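Local coordinates for protein type III effector XopAI (Xanthomonas citri, PDB 6K93) that is a type III effector with a mono-ADP-ribosyltransferase fold, delivered into host cells, where it probably binds arginine-containing peptides, at residues A[96-101]-A[195-200]; A[101-106]-A[184-189]; A[148-153]-A[170-175]. All coordinates share one frame; numbering follows the deposited sequence.

Contact 1. Residues A[96-101]-A[195-200]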
ATOM      1  N   ILE A  96       0.863  18.989  -4.159  1.00 21.18           N
ATOM      2  CA  ILE A  96       2.257  18.849  -3.747  1.00 23.30           C
ATOM      3  C   ILE A  96       2.404  19.116  -2.248  1.00 21.51           C
ATOM      4  O   ILE A  96       3.102  18.382  -1.536  1.00 19.92           O
ATOM      5  CB  ILE A  96       3.143  19.782  -4.596  1.00 27.70           C
ATOM      6  CG1 ILE A  96       3.218  19.223  -6.019  1.00 35.00           C
ATOM      7  CG2 ILE A  96       4.519  19.895  -4.005  1.00 25.89           C
ATOM      8  CD1 ILE A  96       4.174  19.944  -6.950  1.00 39.99           C
ATOM      9  N   LYS A  97       1.726  20.149  -1.738  1.00 22.36           N
ATOM     10  CA  LYS A  97       1.762  20.392  -0.298  1.00 25.57           C
ATOM     11  C   LYS A  97       1.090  19.258   0.470  1.00 23.63           C
ATOM     12  O   LYS A  97       1.576  18.842   1.528  1.00 23.06           O
ATOM     13  CB  LYS A  97       1.089  21.727   0.039  1.00 31.34           C
ATOM     14  CG  LYS A  97       1.080  22.046   1.522  1.00 38.57           C
ATOM     15  CD  LYS A  97       0.667  23.496   1.763  1.00 47.67           C
ATOM     16  CE  LYS A  97       1.017  23.953   3.176  1.00 55.57           C
ATOM     17  NZ  LYS A  97       0.924  25.435   3.339  1.00 60.51           N
ATOM     18  N   GLN A  98      -0.029  18.735  -0.043  1.00 21.62           N
ATOM     19  CA  GLN A  98      -0.664  17.602   0.634  1.00 20.07           C
ATOM     20  C   GLN A  98       0.278  16.415   0.728  1.00 19.25           C
ATOM     21  O   GLN A  98       0.326  15.729   1.752  1.00 19.02           O
ATOM     22  CB  GLN A  98      -1.919  17.171  -0.104  1.00 18.30           C
ATOM     23  CG  GLN A  98      -3.071  18.098   0.036  1.00 19.02           C
ATOM     24  CD  GLN A  98      -4.310  17.470  -0.525  1.00 22.90           C
ATOM     25  OE1 GLN A  98      -4.730  16.396  -0.090  1.00 22.91           O
ATOM     26  NE2 GLN A  98      -4.907  18.128  -1.513  1.00 25.72           N
ATOM     27  N   LYS A  99       0.990  16.124  -0.356  1.00 18.14           N
ATOM     28  CA  LYS A  99       1.923  15.008  -0.378  1.00 17.53           C
ATOM     29  C   LYS A  99       3.067  15.239   0.604  1.00 17.86           C
ATOM     30  O   LYS A  99       3.453  14.329   1.348  1.00 17.81           O
ATOM     31  CB  LYS A  99       2.438  14.841  -1.790  1.00 18.17           C
ATOM     32  CG  LYS A  99       3.486  13.819  -1.983  1.00 20.71           C
ATOM     33  CD  LYS A  99       3.856  13.841  -3.445  1.00 22.48           C
ATOM     34  CE  LYS A  99       5.171  13.162  -3.702  1.00 22.74           C
ATOM     35  NZ  LYS A  99       5.633  13.536  -5.080  1.00 22.29           N
ATOM     36  N   LYS A 100       3.608  16.463   0.643  1.00 19.59           N
ATOM     37  CA  LYS A 100       4.662  16.769   1.605  1.00 20.37           C
ATOM     38  C   LYS A 100       4.162  16.585   3.031  1.00 19.93           C
ATOM     39  O   LYS A 100       4.842  15.957   3.855  1.00 19.97           O
ATOM     40  CB  LYS A 100       5.169  18.199   1.375  1.00 22.35           C
ATOM     41  CG  LYS A 100       6.156  18.677   2.418  1.00 27.45           C
ATOM     42  CD  LYS A 100       6.679  20.042   2.049  1.00 34.78           C
ATOM     43  CE  LYS A 100       7.743  20.514   3.008  1.00 42.31           C
ATOM     44  NZ  LYS A 100       8.260  21.856   2.615  1.00 47.25           N
ATOM     45  N   GLN A 101       2.961  17.106   3.339  1.00 19.35           N
ATOM     46  CA  GLN A 101       2.423  16.960   4.686  1.00 21.51           C
ATOM     47  C   GLN A 101       2.176  15.490   5.034  1.00 18.84           C
ATOM     48  O   GLN A 101       2.427  15.054   6.171  1.00 19.66           O
ATOM     49  CB  GLN A 101       1.139  17.772   4.816  1.00 28.81           C
ATOM     50  CG  GLN A 101       1.416  19.285   4.857  1.00 39.78           C
ATOM     51  CD  GLN A 101       0.158  20.128   4.787  1.00 46.41           C
ATOM     52  OE1 GLN A 101      -0.902  19.654   4.373  1.00 50.18           O
ATOM     53  NE2 GLN A 101       0.272  21.392   5.181  1.00 45.30           N
ATOM     54  N   HIS A 195      -6.778  11.064  -5.396  1.00 14.29           N
ATOM     55  CA  HIS A 195      -7.203   9.679  -5.196  1.00 13.80           C
ATOM     56  C   HIS A 195      -6.101   8.850  -4.542  1.00 14.09           C
ATOM     57  O   HIS A 195      -6.343   8.068  -3.608  1.00 13.65           O
ATOM     58  CB  HIS A 195      -7.599   9.052  -6.519  1.00 14.52           C
ATOM     59  CG  HIS A 195      -8.823   9.660  -7.108  1.00 19.38           C
ATOM     60  ND1 HIS A 195      -8.846  10.955  -7.576  1.00 19.18           N
ATOM     61  CD2 HIS A 195     -10.071   9.163  -7.285  1.00 18.80           C
ATOM     62  CE1 HIS A 195     -10.068  11.225  -8.006  1.00 18.42           C
ATOM     63  NE2 HIS A 195     -10.824  10.151  -7.855  1.00 17.89           N
ATOM     64  N   GLY A 196      -4.882   8.984  -5.048  1.00 13.83           N
ATOM     65  CA  GLY A 196      -3.768   8.241  -4.492  1.00 13.04           C
ATOM     66  C   GLY A 196      -3.497   8.591  -3.045  1.00 13.12           C
ATOM     67  O   GLY A 196      -3.222   7.716  -2.229  1.00 12.06           O
ATOM     68  N   LEU A 197      -3.532   9.880  -2.714  1.00 12.61           N
ATOM     69  CA  LEU A 197      -3.262  10.281  -1.336  1.00 13.23           C
ATOM     70  C   LEU A 197      -4.324   9.740  -0.388  1.00 13.36           C
ATOM     71  O   LEU A 197      -4.017   9.307   0.725  1.00 12.84           O
ATOM     72  CB  LEU A 197      -3.171  11.811  -1.234  1.00 14.35           C
ATOM     73  CG  LEU A 197      -1.982  12.414  -1.966  1.00 16.42           C
ATOM     74  CD1 LEU A 197      -2.149  13.921  -2.024  1.00 18.59           C
ATOM     75  CD2 LEU A 197      -0.659  12.042  -1.327  1.00 15.98           C
ATOM     76  N   ALA A 198      -5.588   9.745  -0.817  1.00 13.42           N
ATOM     77  CA  ALA A 198      -6.663   9.225   0.015  1.00 14.16           C
ATOM     78  C   ALA A 198      -6.515   7.720   0.221  1.00 14.37           C
ATOM     79  O   ALA A 198      -6.668   7.224   1.334  1.00 15.30           O
ATOM     80  CB  ALA A 198      -8.017   9.556  -0.629  1.00 13.97           C
ATOM     81  N   PHE A 199      -6.217   6.975  -0.846  1.00 12.75           N
ATOM     82  CA  PHE A 199      -5.926   5.554  -0.723  1.00 12.41           C
ATOM     83  C   PHE A 199      -4.774   5.329   0.263  1.00 11.64           C
ATOM     84  O   PHE A 199      -4.821   4.442   1.127  1.00 11.64           O
ATOM     85  CB  PHE A 199      -5.503   4.984  -2.095  1.00 14.53           C
ATOM     86  CG  PHE A 199      -6.600   4.333  -2.898  1.00 16.46           C
ATOM     87  CD1 PHE A 199      -7.620   5.094  -3.472  1.00 17.83           C
ATOM     88  CD2 PHE A 199      -6.586   2.982  -3.137  1.00 16.85           C
ATOM     89  CE1 PHE A 199      -8.625   4.494  -4.242  1.00 17.35           C
ATOM     90  CE2 PHE A 199      -7.581   2.370  -3.895  1.00 16.25           C
ATOM     91  CZ  PHE A 199      -8.590   3.119  -4.451  1.00 17.27           C
ATOM     92  N   ALA A 200      -3.697   6.106   0.111  1.00 11.34           N
ATOM     93  CA  ALA A 200      -2.487   5.878   0.898  1.00 12.31           C
ATOM     94  C   ALA A 200      -2.769   5.959   2.388  1.00 12.06           C
ATOM     95  O   ALA A 200      -2.259   5.143   3.168  1.00 11.91           O
ATOM     96  CB  ALA A 200      -1.411   6.886   0.485  1.00 12.59           C
TER

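Contact 2. Residues A[101-106]-A[184-189]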
ATOM      1  N   GLN A 101       2.961  17.106   3.339  1.00 19.35           N
ATOM      2  CA  GLN A 101       2.423  16.960   4.686  1.00 21.51           C
ATOM      3  C   GLN A 101       2.176  15.490   5.034  1.00 18.84           C
ATOM      4  O   GLN A 101       2.427  15.054   6.171  1.00 19.66           O
ATOM      5  CB  GLN A 101       1.139  17.772   4.816  1.00 28.81           C
ATOM      6  CG  GLN A 101       1.416  19.285   4.857  1.00 39.78           C
ATOM      7  CD  GLN A 101       0.158  20.128   4.787  1.00 46.41           C
ATOM      8  OE1 GLN A 101      -0.902  19.654   4.373  1.00 50.18           O
ATOM      9  NE2 GLN A 101       0.272  21.392   5.181  1.00 45.30           N
ATOM     10  N   LEU A 102       1.679  14.697   4.073  1.00 17.05           N
ATOM     11  CA  LEU A 102       1.467  13.282   4.361  1.00 16.39           C
ATOM     12  C   LEU A 102       2.789  12.573   4.647  1.00 16.99           C
ATOM     13  O   LEU A 102       2.894  11.795   5.607  1.00 17.03           O
ATOM     14  CB  LEU A 102       0.727  12.612   3.211  1.00 15.86           C
ATOM     15  CG  LEU A 102       0.435  11.130   3.438  1.00 16.32           C
ATOM     16  CD1 LEU A 102      -0.267  10.860   4.761  1.00 16.48           C
ATOM     17  CD2 LEU A 102      -0.423  10.612   2.291  1.00 17.25           C
ATOM     18  N   TRP A 103       3.812  12.824   3.834  1.00 17.25           N
ATOM     19  CA  TRP A 103       5.096  12.165   4.064  1.00 16.68           C
ATOM     20  C   TRP A 103       5.676  12.551   5.423  1.00 18.38           C
ATOM     21  O   TRP A 103       6.219  11.700   6.132  1.00 19.10           O
ATOM     22  CB  TRP A 103       6.071  12.501   2.931  1.00 16.34           C
ATOM     23  CG  TRP A 103       7.440  11.925   3.127  1.00 18.32           C
ATOM     24  CD1 TRP A 103       8.607  12.621   3.212  1.00 22.12           C
ATOM     25  CD2 TRP A 103       7.772  10.544   3.284  1.00 18.70           C
ATOM     26  NE1 TRP A 103       9.655  11.758   3.393  1.00 23.44           N
ATOM     27  CE2 TRP A 103       9.173  10.475   3.453  1.00 20.07           C
ATOM     28  CE3 TRP A 103       7.023   9.366   3.302  1.00 17.37           C
ATOM     29  CZ2 TRP A 103       9.840   9.274   3.632  1.00 19.45           C
ATOM     30  CZ3 TRP A 103       7.698   8.168   3.481  1.00 17.96           C
ATOM     31  CH2 TRP A 103       9.080   8.136   3.643  1.00 18.24           C
ATOM     32  N   GLN A 104       5.552  13.820   5.821  1.00 18.36           N
ATOM     33  CA  GLN A 104       5.998  14.235   7.154  1.00 20.12           C
ATOM     34  C   GLN A 104       5.240  13.471   8.240  1.00 18.86           C
ATOM     35  O   GLN A 104       5.830  13.033   9.237  1.00 19.30           O
ATOM     36  CB  GLN A 104       5.815  15.751   7.321  1.00 26.99           C
ATOM     37  CG  GLN A 104       6.425  16.386   8.576  1.00 39.09           C
ATOM     38  CD  GLN A 104       6.207  17.907   8.612  1.00 50.56           C
ATOM     39  OE1 GLN A 104       5.943  18.530   7.579  1.00 59.36           O
ATOM     40  NE2 GLN A 104       6.307  18.497   9.794  1.00 48.10           N
ATOM     41  N   ARG A 105       3.934  13.296   8.053  1.00 17.74           N
ATOM     42  CA  ARG A 105       3.115  12.593   9.033  1.00 18.03           C
ATOM     43  C   ARG A 105       3.488  11.117   9.113  1.00 17.77           C
ATOM     44  O   ARG A 105       3.563  10.535  10.206  1.00 18.99           O
ATOM     45  CB  ARG A 105       1.646  12.763   8.646  1.00 18.35           C
ATOM     46  CG  ARG A 105       0.654  11.935   9.401  1.00 18.77           C
ATOM     47  CD  ARG A 105      -0.723  12.217   8.827  1.00 19.22           C
ATOM     48  NE  ARG A 105      -1.774  11.380   9.403  1.00 19.67           N
ATOM     49  CZ  ARG A 105      -2.990  11.268   8.877  1.00 20.42           C
ATOM     50  NH1 ARG A 105      -3.301  11.955   7.780  1.00 20.76           N
ATOM     51  NH2 ARG A 105      -3.894  10.482   9.437  1.00 20.14           N
ATOM     52  N   VAL A 106       3.690  10.481   7.960  1.00 16.74           N
ATOM     53  CA  VAL A 106       4.119   9.085   7.941  1.00 16.01           C
ATOM     54  C   VAL A 106       5.391   8.913   8.761  1.00 17.58           C
ATOM     55  O   VAL A 106       5.503   7.999   9.584  1.00 17.58           O
ATOM     56  CB  VAL A 106       4.309   8.618   6.488  1.00 17.05           C
ATOM     57  CG1 VAL A 106       5.105   7.328   6.468  1.00 17.94           C
ATOM     58  CG2 VAL A 106       2.967   8.490   5.823  1.00 16.65           C
ATOM     59  N   ASP A 184       3.094   4.417  -5.747  1.00 11.59           N
ATOM     60  CA  ASP A 184       4.209   5.356  -5.824  1.00 11.11           C
ATOM     61  C   ASP A 184       3.833   6.779  -5.422  1.00 12.49           C
ATOM     62  O   ASP A 184       4.644   7.693  -5.636  1.00 13.20           O
ATOM     63  CB  ASP A 184       4.780   5.424  -7.246  1.00 14.09           C
ATOM     64  CG  ASP A 184       5.627   4.214  -7.639  1.00 16.95           C
ATOM     65  OD1 ASP A 184       5.806   3.333  -6.818  1.00 17.26           O
ATOM     66  OD2 ASP A 184       6.114   4.177  -8.783  1.00 19.34           O
ATOM     67  N   VAL A 185       2.655   6.988  -4.826  1.00 11.28           N
ATOM     68  CA  VAL A 185       2.153   8.353  -4.675  1.00 13.05           C
ATOM     69  C   VAL A 185       3.002   9.189  -3.724  1.00 13.39           C
ATOM     70  O   VAL A 185       2.992  10.422  -3.836  1.00 13.49           O
ATOM     71  CB  VAL A 185       0.678   8.331  -4.231  1.00 13.25           C
ATOM     72  CG1 VAL A 185       0.522   7.890  -2.774  1.00 12.46           C
ATOM     73  CG2 VAL A 185       0.008   9.722  -4.478  1.00 14.95           C
ATOM     74  N   LEU A 186       3.762   8.577  -2.806  1.00 13.73           N
ATOM     75  CA  LEU A 186       4.644   9.335  -1.925  1.00 15.22           C
ATOM     76  C   LEU A 186       6.094   9.360  -2.402  1.00 15.97           C
ATOM     77  O   LEU A 186       6.946   9.918  -1.707  1.00 18.05           O
ATOM     78  CB  LEU A 186       4.575   8.780  -0.492  1.00 14.49           C
ATOM     79  CG  LEU A 186       3.238   8.968   0.191  1.00 17.31           C
ATOM     80  CD1 LEU A 186       3.199   8.342   1.579  1.00 16.33           C
ATOM     81  CD2 LEU A 186       2.869  10.456   0.283  1.00 20.42           C
ATOM     82  N   GLU A 187       6.397   8.782  -3.565  1.00 15.27           N
ATOM     83  CA  GLU A 187       7.732   8.913  -4.129  1.00 16.13           C
ATOM     84  C   GLU A 187       8.031  10.379  -4.392  1.00 18.71           C
ATOM     85  O   GLU A 187       7.156  11.147  -4.780  1.00 17.78           O
ATOM     86  CB  GLU A 187       7.841   8.129  -5.429  1.00 16.77           C
ATOM     87  CG  GLU A 187       7.884   6.614  -5.254  1.00 16.98           C
ATOM     88  CD  GLU A 187       9.282   6.128  -5.025  1.00 18.93           C
ATOM     89  OE1 GLU A 187       9.811   6.385  -3.930  1.00 19.38           O
ATOM     90  OE2 GLU A 187       9.890   5.517  -5.931  1.00 19.71           O
ATOM     91  N   LYS A 188       9.295  10.757  -4.217  1.00 20.46           N
ATOM     92  CA  LYS A 188       9.656  12.170  -4.324  1.00 24.09           C
ATOM     93  C   LYS A 188       9.264  12.753  -5.679  1.00 24.77           C
ATOM     94  O   LYS A 188       8.757  13.883  -5.755  1.00 27.28           O
ATOM     95  CB  LYS A 188      11.157  12.346  -4.081  1.00 32.29           C
ATOM     96  CG  LYS A 188      11.619  13.797  -3.998  1.00 47.56           C
ATOM     97  CD  LYS A 188      11.643  14.281  -2.547  1.00 59.68           C
ATOM     98  CE  LYS A 188      11.273  15.757  -2.454  1.00 65.85           C
ATOM     99  NZ  LYS A 188      11.300  16.286  -1.061  1.00 67.13           N
ATOM    100  N   GLU A 189       9.515  12.016  -6.761  1.00 24.64           N
ATOM    101  CA  GLU A 189       9.313  12.526  -8.110  1.00 28.28           C
ATOM    102  C   GLU A 189       7.946  12.193  -8.695  1.00 26.80           C
ATOM    103  O   GLU A 189       7.671  12.577  -9.840  1.00 29.44           O
ATOM    104  CB  GLU A 189      10.393  11.973  -9.049  1.00 38.84           C
ATOM    105  CG  GLU A 189      11.632  12.843  -9.151  1.00 52.00           C
ATOM    106  CD  GLU A 189      12.849  12.074  -9.646  1.00 66.47           C
ATOM    107  OE1 GLU A 189      12.740  11.365 -10.674  1.00 72.39           O
ATOM    108  OE2 GLU A 189      13.916  12.183  -9.009  1.00 71.71           O
TER

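Contact 3. Residues A[148-153]-A[170-175]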
ATOM      1  N   GLN A 148     -19.087  -4.888   3.609  1.00 14.74           N
ATOM      2  CA  GLN A 148     -19.756  -6.027   4.236  1.00 18.06           C
ATOM      3  C   GLN A 148     -18.774  -7.157   4.512  1.00 17.66           C
ATOM      4  O   GLN A 148     -18.787  -7.747   5.599  1.00 19.04           O
ATOM      5  CB  GLN A 148     -20.905  -6.512   3.353  1.00 24.98           C
ATOM      6  CG  GLN A 148     -21.754  -7.622   3.961  1.00 35.29           C
ATOM      7  CD  GLN A 148     -22.456  -7.228   5.254  1.00 44.59           C
ATOM      8  OE1 GLN A 148     -22.685  -6.051   5.527  1.00 47.18           O
ATOM      9  NE2 GLN A 148     -22.801  -8.228   6.060  1.00 49.89           N
ATOM     10  N   ARG A 149     -17.908  -7.468   3.545  1.00 16.02           N
ATOM     11  CA  ARG A 149     -16.937  -8.541   3.735  1.00 16.60           C
ATOM     12  C   ARG A 149     -16.035  -8.257   4.924  1.00 16.52           C
ATOM     13  O   ARG A 149     -15.742  -9.155   5.722  1.00 16.54           O
ATOM     14  CB  ARG A 149     -16.107  -8.746   2.459  1.00 18.40           C
ATOM     15  CG  ARG A 149     -14.923  -9.686   2.607  1.00 19.44           C
ATOM     16  CD  ARG A 149     -14.142  -9.874   1.308  1.00 21.56           C
ATOM     17  NE  ARG A 149     -13.128 -10.933   1.444  1.00 24.27           N
ATOM     18  CZ  ARG A 149     -11.829 -10.765   1.228  1.00 28.69           C
ATOM     19  NH1 ARG A 149     -11.359  -9.595   0.849  1.00 28.51           N
ATOM     20  NH2 ARG A 149     -10.995 -11.783   1.394  1.00 29.68           N
ATOM     21  N   MET A 150     -15.572  -7.022   5.056  1.00 15.13           N
ATOM     22  CA  MET A 150     -14.627  -6.701   6.116  1.00 15.20           C
ATOM     23  C   MET A 150     -15.318  -6.548   7.471  1.00 15.59           C
ATOM     24  O   MET A 150     -14.731  -6.917   8.494  1.00 16.73           O
ATOM     25  CB  MET A 150     -13.842  -5.442   5.740  1.00 13.36           C
ATOM     26  CG  MET A 150     -12.967  -5.677   4.534  1.00 13.15           C
ATOM     27  SD  MET A 150     -11.905  -7.130   4.745  1.00 15.19           S
ATOM     28  CE  MET A 150     -10.886  -7.006   3.294  1.00 16.20           C
ATOM     29  N   ALA A 151     -16.552  -6.034   7.522  1.00 15.73           N
ATOM     30  CA  ALA A 151     -17.281  -6.069   8.783  1.00 16.85           C
ATOM     31  C   ALA A 151     -17.481  -7.504   9.247  1.00 18.75           C
ATOM     32  O   ALA A 151     -17.322  -7.811  10.439  1.00 19.76           O
ATOM     33  CB  ALA A 151     -18.612  -5.343   8.616  1.00 17.13           C
ATOM     34  N   GLN A 152     -17.832  -8.400   8.316  1.00 18.48           N
ATOM     35  CA  GLN A 152     -17.978  -9.809   8.662  1.00 20.96           C
ATOM     36  C   GLN A 152     -16.644 -10.398   9.095  1.00 20.06           C
ATOM     37  O   GLN A 152     -16.578 -11.222  10.010  1.00 22.22           O
ATOM     38  CB  GLN A 152     -18.533 -10.586   7.476  1.00 24.63           C
ATOM     39  CG  GLN A 152     -19.006 -11.980   7.853  1.00 29.84           C
ATOM     40  CD  GLN A 152     -20.152 -11.955   8.844  1.00 37.36           C
ATOM     41  OE1 GLN A 152     -21.173 -11.297   8.621  1.00 37.88           O
ATOM     42  NE2 GLN A 152     -19.990 -12.673   9.950  1.00 40.86           N
ATOM     43  N   MET A 153     -15.568  -9.982   8.446  1.00 19.28           N
ATOM     44  CA  MET A 153     -14.248 -10.480   8.803  1.00 20.76           C
ATOM     45  C   MET A 153     -13.866 -10.087  10.216  1.00 20.04           C
ATOM     46  O   MET A 153     -13.275 -10.886  10.948  1.00 21.19           O
ATOM     47  CB  MET A 153     -13.198  -9.956   7.827  1.00 24.00           C
ATOM     48  CG  MET A 153     -11.868 -10.621   8.051  1.00 30.69           C
ATOM     49  SD  MET A 153     -10.849 -10.511   6.598  1.00 35.19           S
ATOM     50  CE  MET A 153     -11.872 -11.241   5.313  1.00 36.61           C
ATOM     51  N   ALA A 170      -9.228  -0.921   2.294  1.00 10.97           N
ATOM     52  CA  ALA A 170      -8.060  -0.425   1.577  1.00 11.54           C
ATOM     53  C   ALA A 170      -7.070  -1.540   1.268  1.00 10.97           C
ATOM     54  O   ALA A 170      -6.447  -1.534   0.199  1.00 11.26           O
ATOM     55  CB  ALA A 170      -7.384   0.705   2.382  1.00 12.00           C
ATOM     56  N   LEU A 171      -6.880  -2.483   2.197  1.00 10.86           N
ATOM     57  CA  LEU A 171      -5.991  -3.609   1.930  1.00 11.22           C
ATOM     58  C   LEU A 171      -6.545  -4.481   0.821  1.00 11.43           C
ATOM     59  O   LEU A 171      -5.806  -4.891  -0.071  1.00 11.41           O
ATOM     60  CB  LEU A 171      -5.744  -4.426   3.201  1.00 11.60           C
ATOM     61  CG  LEU A 171      -5.021  -3.734   4.356  1.00 12.83           C
ATOM     62  CD1 LEU A 171      -4.877  -4.727   5.525  1.00 13.51           C
ATOM     63  CD2 LEU A 171      -3.679  -3.202   3.912  1.00 13.42           C
ATOM     64  N   GLN A 172      -7.849  -4.742   0.828  1.00 11.65           N
ATOM     65  CA  GLN A 172      -8.424  -5.480  -0.286  1.00 11.88           C
ATOM     66  C   GLN A 172      -8.259  -4.708  -1.590  1.00 11.58           C
ATOM     67  O   GLN A 172      -7.879  -5.282  -2.617  1.00 11.51           O
ATOM     68  CB  GLN A 172      -9.897  -5.810  -0.026  1.00 12.77           C
ATOM     69  CG  GLN A 172     -10.492  -6.661  -1.153  1.00 14.56           C
ATOM     70  CD  GLN A 172     -11.929  -7.064  -0.902  1.00 18.04           C
ATOM     71  OE1 GLN A 172     -12.399  -7.063   0.222  1.00 20.62           O
ATOM     72  NE2 GLN A 172     -12.626  -7.432  -1.971  1.00 18.53           N
ATOM     73  N   ALA A 173      -8.508  -3.394  -1.563  1.00 10.78           N
ATOM     74  CA  ALA A 173      -8.384  -2.586  -2.774  1.00 11.70           C
ATOM     75  C   ALA A 173      -6.954  -2.592  -3.292  1.00 11.25           C
ATOM     76  O   ALA A 173      -6.727  -2.568  -4.509  1.00 11.38           O
ATOM     77  CB  ALA A 173      -8.841  -1.145  -2.496  1.00 11.96           C
ATOM     78  N   TRP A 174      -5.977  -2.612  -2.379  1.00 10.42           N
ATOM     79  CA  TRP A 174      -4.586  -2.687  -2.789  1.00 10.79           C
ATOM     80  C   TRP A 174      -4.338  -3.909  -3.668  1.00 11.01           C
ATOM     81  O   TRP A 174      -3.530  -3.856  -4.596  1.00 11.18           O
ATOM     82  CB  TRP A 174      -3.675  -2.712  -1.566  1.00 10.87           C
ATOM     83  CG  TRP A 174      -2.303  -3.149  -1.929  1.00 10.63           C
ATOM     84  CD1 TRP A 174      -1.801  -4.437  -1.828  1.00 10.36           C
ATOM     85  CD2 TRP A 174      -1.284  -2.386  -2.561  1.00  9.80           C
ATOM     86  NE1 TRP A 174      -0.527  -4.487  -2.320  1.00 10.89           N
ATOM     87  CE2 TRP A 174      -0.191  -3.240  -2.781  1.00 10.46           C
ATOM     88  CE3 TRP A 174      -1.184  -1.054  -2.945  1.00 10.52           C
ATOM     89  CZ2 TRP A 174       0.974  -2.804  -3.358  1.00 11.27           C
ATOM     90  CZ3 TRP A 174      -0.018  -0.618  -3.516  1.00 11.23           C
ATOM     91  CH2 TRP A 174       1.055  -1.472  -3.715  1.00 11.82           C
ATOM     92  N   THR A 175      -5.010  -5.021  -3.393  1.00 10.86           N
ATOM     93  CA  THR A 175      -4.784  -6.240  -4.150  1.00 12.37           C
ATOM     94  C   THR A 175      -5.572  -6.300  -5.456  1.00 13.12           C
ATOM     95  O   THR A 175      -5.533  -7.323  -6.147  1.00 15.38           O
ATOM     96  CB  THR A 175      -5.100  -7.477  -3.295  1.00 11.78           C
ATOM     97  OG1 THR A 175      -6.506  -7.608  -3.030  1.00 12.33           O
ATOM     98  CG2 THR A 175      -4.341  -7.416  -1.968  1.00 12.76           C
TER

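Contact 1. Residues A[96-101]-A[195-200]
Leu197 reaches from helix 194-209 into the surface of helix 95-109 and meets it with both of its methyl groups, one against Gln98 and the other against Lys99. The apolar part of the contact is thus one branched side chain laid against CB of Gln98 and the backbone CA, with CB, of Lys99. CD1 of Leu197 lies 3.8 Å from CB of Gln98, and its CD2 sits 4.0 Å from CA of Lys99. CG of Leu197 stands opposite its own carbonyl carbon (chi1 -66°), which carries the isobutyl fork outward, where two methyls can serve neighbouring residues of one turn.

The polar ends turn to other tasks. Gln98 offers CB to the leucine, while its amide NE2 bonds to the carbonyl oxygens of Ser93 and Asn91, just before the helix. Lys99 leads its extended chain away from Leu197, and NZ is bound by the carbonyl oxygens of Ala190 and Lys188. Long side chains suit these places because their first methylene lies against the leucine, while the chain still carries a polar group to loop carbonyls.

With CA of Lys99 and CA of Leu197 7.1 Å apart, the two helices are close neighbours. Leu197 also touches Leu95 and Leu102 of helix 95-109, whereas Ala198 and Phe199 face helix 117-128, so helix 194-209 is packed between these two helices in the helical part of the fold.

Contact 2. Residues A[101-106]-A[184-189]
Leu102, the first residue of 101-106 to meet the 184-189 loop, touches Leu186 by one methyl: its CD2 lies 3.9 Å from CD2 of Leu186. The two leucine side chains run across each other at about a right angle, and CG of Leu102 is almost as near to the same methyl. With CG turned away from its own backbone N (chi1 -179°), Leu102 directs this branch to Leu186; it also touches Lys201 of helix 194-209, so that it lies between the loop and that helix.

Trp103 comes next. It receives the other methyl of Leu186 at the rim of its indole, CE3 standing 4.3 Å from CD1 and the methyl lying near the ring plane, so the leucine does not occupy a ring face. The indole also makes a cation-pi contact with Arg244, whose NE bonds to the backbone oxygen of Leu186. One arginine therefore ties the aromatic ring to the loop.

Leu186 lies within a type I beta turn from Asp184 to Glu187, closed by a bond of 2.9 Å from Glu187 N to Asp184 O. The turn belongs to the connection between helices 165-174 and 194-209, and presents the Leu186 side chain to helix 95-109.

One turn on from Leu102, Val106 brings CG2 to 4.3 Å from CD1 of Leu186. Its compact branched side chain suits a buried place shared with Ile204 of helix 194-209.

Contact 3. Residues A[148-153]-A[170-175]
Gln172 is met by both Arg149 and Met150, and its side-chain oxygen is the point where a charged and an apolar neighbour come together. Arg149 NH1 donates to OE1 of Gln172 at 2.8 Å, with an N-H...O angle of 154°. The oxygen lies in the guanidinium plane, yet the donor stands above the carbonyl plane of the amide and not on a lone pair, the two flat groups being turned 85° apart. The bond is therefore short but poorly directed on the acceptor side. The extended chain of Gln172, with CG opposite its backbone N (chi1 -177°), carries the amide out from helix 165-174 to this position.

Arg149 belongs to helix 136-156, which comes just before helix 165-174 in the helical part of this ADP-ribosyltransferase-fold protein. Beyond Gln172, its NH1 also bonds to the carbonyl oxygen of Phe277, while NE2 of Gln172 bonds to the carboxylate of Glu279; both polar side chains thus join the helix pair to the 277-279 loop. Over one face of the guanidinium, offset toward its rim, lies CE of Met153, 3.8 Å above the plane.

Met150 supplies the apolar side of the contact. Its chain bends at the second torsion, and the flexible thioether brings the CE methyl to 3.7 Å from CB of Gln172 and to 3.4 Å from OE1 of the same residue. A methionine suits this buried place between the helices, where it also touches Thr165, Leu168 and Val169 along helix 165-174.

Contacts 1 and 2 lie side by side, their centres about 7 Å apart, on successive parts of helix 95-109 that share Gln101. Lys99 of contact 1 ties into the loop of contact 2. Contact 3 lies about 22 Å from contact 1 and 24 Å from contact 2, centre to centre, and on the opposite side of the chain's centre from contact 2. Helices 165-174 and 194-209 bridge the distance, with Phe199 touching Ala173. Along the chain the three are nested: contact 3 within the loop closed by contact 2, and that within contact 1. Helix 95-109 thus packs on chain that comes about 80 to 95 residues later, within the helical part that precedes the strands.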